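Local atomic coordinates of alpha-glucosidase (Pseudoalteromonas sp. K8, PDB entry 5HQA), a protein that hydrolyses alpha-glucosides as a chloride-activated, calcium-binding enzyme of glycoside hydrolase family 97, and holds the inhibitor acarbose in its glycan pocket. Residues A[65-73]-A[445-453]. Numbering follows the deposited sequence.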
ATOM      1  N   GLN A  65      18.071  14.852   5.623  1.00 16.25           N
ATOM      2  CA  GLN A  65      17.667  13.480   5.898  1.00 16.54           C
ATOM      3  C   GLN A  65      16.882  13.460   7.201  1.00 19.31           C
ATOM      4  O   GLN A  65      17.023  14.348   8.042  1.00 20.28           O
ATOM      5  CB  GLN A  65      18.875  12.547   5.975  1.00 16.35           C
ATOM      6  CG  GLN A  65      19.789  12.826   7.148  1.00 21.25           C
ATOM      7  CD  GLN A  65      20.936  11.844   7.217  1.00 28.52           C
ATOM      8  OE1 GLN A  65      21.615  11.595   6.216  1.00 31.98           O
ATOM      9  NE2 GLN A  65      21.148  11.254   8.397  1.00 27.49           N
ATOM     10  N   TRP A  66      16.038  12.439   7.359  1.00 17.45           N
ATOM     11  CA  TRP A  66      15.211  12.312   8.550  1.00 17.98           C
ATOM     12  C   TRP A  66      15.075  10.835   8.900  1.00 18.49           C
ATOM     13  O   TRP A  66      15.368   9.953   8.086  1.00 17.87           O
ATOM     14  CB  TRP A  66      13.837  12.977   8.350  1.00 17.90           C
ATOM     15  CG  TRP A  66      13.072  12.495   7.138  1.00 18.12           C
ATOM     16  CD1 TRP A  66      13.254  12.887   5.837  1.00 17.47           C
ATOM     17  CD2 TRP A  66      11.988  11.550   7.124  1.00 17.85           C
ATOM     18  NE1 TRP A  66      12.355  12.235   5.013  1.00 17.50           N
ATOM     19  CE2 TRP A  66      11.568  11.412   5.780  1.00 19.27           C
ATOM     20  CE3 TRP A  66      11.333  10.810   8.116  1.00 14.53           C
ATOM     21  CZ2 TRP A  66      10.523  10.556   5.406  1.00 15.62           C
ATOM     22  CZ3 TRP A  66      10.294   9.959   7.740  1.00 14.34           C
ATOM     23  CH2 TRP A  66       9.904   9.843   6.399  1.00 14.37           C
ATOM     24  N   GLN A  67      14.641  10.566  10.128  1.00 16.30           N
ATOM     25  CA  GLN A  67      14.578   9.204  10.643  1.00 16.71           C
ATOM     26  C   GLN A  67      13.129   8.752  10.796  1.00 16.34           C
ATOM     27  O   GLN A  67      12.295   9.491  11.330  1.00 18.57           O
ATOM     28  CB  GLN A  67      15.316   9.087  11.981  1.00 19.20           C
ATOM     29  CG  GLN A  67      15.196   7.687  12.581  1.00 25.70           C
ATOM     30  CD  GLN A  67      16.385   7.293  13.435  1.00 31.23           C
ATOM     31  OE1 GLN A  67      17.536   7.418  13.013  1.00 32.39           O
ATOM     32  NE2 GLN A  67      16.111   6.805  14.641  1.00 27.16           N
ATOM     33  N   GLN A  68      12.829   7.526  10.318  1.00 15.57           N
ATOM     34  CA  GLN A  68      11.487   6.975  10.492  1.00 15.89           C
ATOM     35  C   GLN A  68      11.361   6.288  11.847  1.00 16.94           C
ATOM     36  O   GLN A  68      12.311   5.653  12.312  1.00 17.85           O
ATOM     37  CB  GLN A  68      11.169   5.957   9.408  1.00 16.10           C
ATOM     38  CG  GLN A  68      11.343   6.453   7.997  1.00 14.09           C
ATOM     39  CD  GLN A  68      10.391   5.742   7.070  1.00 14.60           C
ATOM     40  OE1 GLN A  68       9.200   6.048   7.053  1.00 15.59           O
ATOM     41  NE2 GLN A  68      10.899   4.770   6.313  1.00 13.23           N
ATOM     42  N   PRO A  69      10.199   6.376  12.496  1.00 18.64           N
ATOM     43  CA  PRO A  69      10.003   5.571  13.715  1.00 19.17           C
ATOM     44  C   PRO A  69       9.985   4.082  13.424  1.00 19.06           C
ATOM     45  O   PRO A  69      10.457   3.285  14.239  1.00 18.75           O
ATOM     46  CB  PRO A  69       8.649   6.066  14.246  1.00 18.76           C
ATOM     47  CG  PRO A  69       7.925   6.557  13.019  1.00 16.99           C
ATOM     48  CD  PRO A  69       9.003   7.163  12.141  1.00 17.86           C
ATOM     49  N   TRP A  70       9.437   3.697  12.277  1.00 15.45           N
ATOM     50  CA  TRP A  70       9.430   2.338  11.761  1.00 15.17           C
ATOM     51  C   TRP A  70       9.339   2.476  10.254  1.00 15.50           C
ATOM     52  O   TRP A  70       8.924   3.518   9.744  1.00 15.79           O
ATOM     53  CB  TRP A  70       8.245   1.519  12.289  1.00 15.31           C
ATOM     54  CG  TRP A  70       6.920   2.201  12.058  1.00 14.81           C
ATOM     55  CD1 TRP A  70       6.253   3.009  12.937  1.00 17.49           C
ATOM     56  CD2 TRP A  70       6.114   2.150  10.872  1.00 15.57           C
ATOM     57  NE1 TRP A  70       5.078   3.456  12.375  1.00 14.71           N
ATOM     58  CE2 TRP A  70       4.969   2.946  11.109  1.00 14.70           C
ATOM     59  CE3 TRP A  70       6.240   1.505   9.638  1.00 13.72           C
ATOM     60  CZ2 TRP A  70       3.961   3.112  10.155  1.00 14.11           C
ATOM     61  CZ3 TRP A  70       5.240   1.671   8.695  1.00 12.96           C
ATOM     62  CH2 TRP A  70       4.112   2.465   8.960  1.00 13.80           C
ATOM     63  N   GLY A  71       9.718   1.437   9.533  1.00 14.74           N
ATOM     64  CA  GLY A  71       9.633   1.530   8.092  1.00 13.58           C
ATOM     65  C   GLY A  71      10.492   0.495   7.395  1.00 16.95           C
ATOM     66  O   GLY A  71      11.003  -0.447   8.006  1.00 14.32           O
ATOM     67  N   GLU A  72      10.615   0.698   6.083  1.00 13.57           N
ATOM     68  CA  GLU A  72      11.454  -0.110   5.216  1.00 14.12           C
ATOM     69  C   GLU A  72      12.904   0.359   5.228  1.00 14.23           C
ATOM     70  O   GLU A  72      13.786  -0.354   4.737  1.00 15.69           O
ATOM     71  CB  GLU A  72      10.884  -0.082   3.790  1.00 12.42           C
ATOM     72  CG  GLU A  72      10.948   1.286   3.081  1.00 12.14           C
ATOM     73  CD  GLU A  72       9.780   2.235   3.395  1.00 19.59           C
ATOM     74  OE1 GLU A  72       9.578   2.615   4.575  1.00 15.63           O
ATOM     75  OE2 GLU A  72       9.069   2.626   2.437  1.00 18.53           O
ATOM     76  N   ARG A  73      13.165   1.538   5.781  1.00 13.67           N
ATOM     77  CA  ARG A  73      14.519   2.005   6.021  1.00 14.26           C
ATOM     78  C   ARG A  73      14.452   3.005   7.163  1.00 15.47           C
ATOM     79  O   ARG A  73      13.430   3.668   7.364  1.00 16.51           O
ATOM     80  CB  ARG A  73      15.158   2.629   4.769  1.00 13.97           C
ATOM     81  CG  ARG A  73      14.408   3.824   4.193  1.00 15.90           C
ATOM     82  CD  ARG A  73      15.055   4.300   2.879  1.00 17.63           C
ATOM     83  NE  ARG A  73      15.393   3.173   2.012  1.00 20.29           N
ATOM     84  CZ  ARG A  73      14.590   2.672   1.081  1.00 19.08           C
ATOM     85  NH1 ARG A  73      14.984   1.637   0.356  1.00 21.93           N
ATOM     86  NH2 ARG A  73      13.398   3.202   0.867  1.00 17.13           N
ATOM     87  N   ARG A 445       1.484   7.650   6.442  1.00 11.82           N
ATOM     88  CA  ARG A 445       2.146   7.032   7.591  1.00 12.57           C
ATOM     89  C   ARG A 445       3.309   7.876   8.112  1.00 14.13           C
ATOM     90  O   ARG A 445       3.678   7.747   9.285  1.00 14.15           O
ATOM     91  CB  ARG A 445       2.649   5.624   7.229  1.00 11.72           C
ATOM     92  CG  ARG A 445       3.687   5.614   6.093  1.00 12.05           C
ATOM     93  CD  ARG A 445       4.049   4.191   5.668  1.00 12.69           C
ATOM     94  NE  ARG A 445       4.731   4.145   4.370  1.00 12.55           N
ATOM     95  CZ  ARG A 445       5.986   3.726   4.177  1.00 13.33           C
ATOM     96  NH1 ARG A 445       6.743   3.312   5.199  1.00 10.98           N
ATOM     97  NH2 ARG A 445       6.489   3.708   2.943  1.00 12.77           N
ATOM     98  N   ARG A 446       3.912   8.725   7.278  1.00 12.05           N
ATOM     99  CA  ARG A 446       4.942   9.616   7.800  1.00 12.64           C
ATOM    100  C   ARG A 446       4.345  10.593   8.802  1.00 14.69           C
ATOM    101  O   ARG A 446       4.898  10.814   9.886  1.00 15.68           O
ATOM    102  CB  ARG A 446       5.625  10.382   6.670  1.00 12.64           C
ATOM    103  CG  ARG A 446       6.626  11.395   7.234  1.00 13.33           C
ATOM    104  CD  ARG A 446       7.298  12.224   6.173  1.00 13.43           C
ATOM    105  NE  ARG A 446       8.392  12.982   6.760  1.00 14.31           N
ATOM    106  CZ  ARG A 446       9.206  13.774   6.070  1.00 16.80           C
ATOM    107  NH1 ARG A 446       9.050  13.909   4.760  1.00 15.48           N
ATOM    108  NH2 ARG A 446      10.179  14.425   6.692  1.00 15.64           N
ATOM    109  N   THR A 447       3.203  11.179   8.449  1.00 13.76           N
ATOM    110  CA  THR A 447       2.558  12.198   9.266  1.00 15.29           C
ATOM    111  C   THR A 447       1.830  11.583  10.454  1.00 15.88           C
ATOM    112  O   THR A 447       1.802  12.172  11.544  1.00 15.32           O
ATOM    113  CB  THR A 447       1.578  12.983   8.394  1.00 15.69           C
ATOM    114  OG1 THR A 447       2.215  13.312   7.150  1.00 15.96           O
ATOM    115  CG2 THR A 447       1.135  14.255   9.090  1.00 14.06           C
ATOM    116  N   TYR A 448       1.228  10.409  10.248  1.00 14.23           N
ATOM    117  CA  TYR A 448       0.434   9.701  11.254  1.00 15.97           C
ATOM    118  C   TYR A 448       0.971   8.284  11.345  1.00 15.66           C
ATOM    119  O   TYR A 448       0.430   7.361  10.722  1.00 15.35           O
ATOM    120  CB  TYR A 448      -1.051   9.704  10.892  1.00 14.81           C
ATOM    121  CG  TYR A 448      -1.569  11.103  10.711  1.00 16.74           C
ATOM    122  CD1 TYR A 448      -1.882  11.893  11.811  1.00 20.32           C
ATOM    123  CD2 TYR A 448      -1.699  11.655   9.446  1.00 16.33           C
ATOM    124  CE1 TYR A 448      -2.337  13.191  11.656  1.00 19.50           C
ATOM    125  CE2 TYR A 448      -2.155  12.949   9.281  1.00 19.37           C
ATOM    126  CZ  TYR A 448      -2.468  13.710  10.388  1.00 20.54           C
ATOM    127  OH  TYR A 448      -2.917  14.998  10.216  1.00 24.59           O
ATOM    128  N   PRO A 449       2.046   8.077  12.108  1.00 14.28           N
ATOM    129  CA  PRO A 449       2.716   6.773  12.105  1.00 13.14           C
ATOM    130  C   PRO A 449       1.911   5.640  12.721  1.00 14.92           C
ATOM    131  O   PRO A 449       2.412   4.510  12.741  1.00 15.89           O
ATOM    132  CB  PRO A 449       3.990   7.038  12.915  1.00 13.75           C
ATOM    133  CG  PRO A 449       4.230   8.533  12.757  1.00 14.31           C
ATOM    134  CD  PRO A 449       2.860   9.126  12.750  1.00 13.97           C
ATOM    135  N   ASN A 450       0.697   5.867  13.217  1.00 13.20           N
ATOM    136  CA  ASN A 450      -0.125   4.737  13.635  1.00 13.05           C
ATOM    137  C   ASN A 450      -0.946   4.163  12.489  1.00 12.97           C
ATOM    138  O   ASN A 450      -1.633   3.155  12.683  1.00 14.23           O
ATOM    139  CB  ASN A 450      -1.051   5.132  14.789  1.00 13.55           C
ATOM    140  CG  ASN A 450      -2.128   6.085  14.360  1.00 15.85           C
ATOM    141  OD1 ASN A 450      -1.867   7.031  13.618  1.00 15.89           O
ATOM    142  ND2 ASN A 450      -3.357   5.833  14.795  1.00 16.12           N
ATOM    143  N   TRP A 451      -0.895   4.773  11.302  1.00 12.02           N
ATOM    144  CA  TRP A 451      -1.551   4.208  10.121  1.00 12.34           C
ATOM    145  C   TRP A 451      -0.561   3.237   9.485  1.00 14.10           C
ATOM    146  O   TRP A 451       0.154   3.558   8.533  1.00 13.99           O
ATOM    147  CB  TRP A 451      -1.977   5.306   9.152  1.00 11.22           C
ATOM    148  CG  TRP A 451      -3.155   4.909   8.296  1.00 12.08           C
ATOM    149  CD1 TRP A 451      -3.705   3.661   8.186  1.00 11.80           C
ATOM    150  CD2 TRP A 451      -3.944   5.769   7.470  1.00 12.64           C
ATOM    151  NE1 TRP A 451      -4.786   3.692   7.335  1.00 12.31           N
ATOM    152  CE2 TRP A 451      -4.954   4.975   6.883  1.00 12.09           C
ATOM    153  CE3 TRP A 451      -3.899   7.134   7.173  1.00 14.70           C
ATOM    154  CZ2 TRP A 451      -5.909   5.502   6.014  1.00 12.19           C
ATOM    155  CZ3 TRP A 451      -4.854   7.659   6.313  1.00 14.92           C
ATOM    156  CH2 TRP A 451      -5.845   6.845   5.745  1.00 14.49           C
ATOM    157  N   ILE A 452      -0.522   2.020  10.031  1.00 13.79           N
ATOM    158  CA  ILE A 452       0.655   1.181   9.815  1.00 14.54           C
ATOM    159  C   ILE A 452       0.601   0.425   8.491  1.00 13.85           C
ATOM    160  O   ILE A 452       1.647   0.193   7.872  1.00 14.12           O
ATOM    161  CB  ILE A 452       0.864   0.221  11.002  1.00 13.25           C
ATOM    162  CG1 ILE A 452      -0.394  -0.602  11.276  1.00 12.68           C
ATOM    163  CG2 ILE A 452       1.255   1.015  12.233  1.00 12.77           C
ATOM    164  CD1 ILE A 452      -0.211  -1.624  12.372  1.00 13.04           C
ATOM    165  N   THR A 453      -0.579   0.043   8.014  1.00 11.43           N
ATOM    166  CA  THR A 453      -0.647  -0.731   6.785  1.00 11.41           C
ATOM    167  C   THR A 453      -2.085  -0.701   6.269  1.00 12.05           C
ATOM    168  O   THR A 453      -2.989  -0.153   6.908  1.00 11.20           O
ATOM    169  CB  THR A 453      -0.134  -2.163   7.018  1.00 12.78           C
ATOM    170  OG1 THR A 453       0.129  -2.796   5.758  1.00 13.31           O
ATOM    171  CG2 THR A 453      -1.148  -3.002   7.819  1.00 10.08           C
TER
HETATM  172  O   HOH W   1       7.056   4.444   7.888  1.00 14.89           O
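Glu72 OE1 is gripped by two donors, Arg445 NH1 at 3.0 Å and Gln68 NE2 at 3.1 Å, which come from opposite faces of the carboxylate plane. Arg445 NH2 reaches the other oxygen, Glu72 OE2, at 2.8 Å. This makes an end-on, two-nitrogen salt bridge with both bonds nearly straight. Gln68 NE2 also donates to Arg73 O; the two NE2 bonds together hold its amide in one rotation. A water bridges Gln68 OE1 and Trp70 O and makes a weak bond with Arg445 NH1.

Trp70 reaches across edge-first. Its NE1 donates in the ring plane to a lone pair of Pro449 O, 2.9 Å away, though the bond is bent (140°). The far end of the indole, at CH2, packs 3.7 Å from Arg445 CD. Ile452 O is buried here without a polar partner.

Arg446 runs out extended, CG anti to the backbone N (chi1 175°), and lays its guanidinium flat over one face of Trp66. The planes are 3° apart, a cation-pi stack. Trp66 NE1 is hydrogen-bonded to Asn248 OD1. With an alanine in place of Trp66, the Arg446 guanidinium is likely to lose the flat surface it lies on, and Asn248 its indole donor.

The contact joins the end of edge strand 53-67 and the loop after it, in the N-terminal beta domain, to the loop before strand 451-454 and the start of that strand in the catalytic barrel. Leu247 of helix 245-248 touches both segments, while helix 413-428 packs against Tyr448 and Trp451.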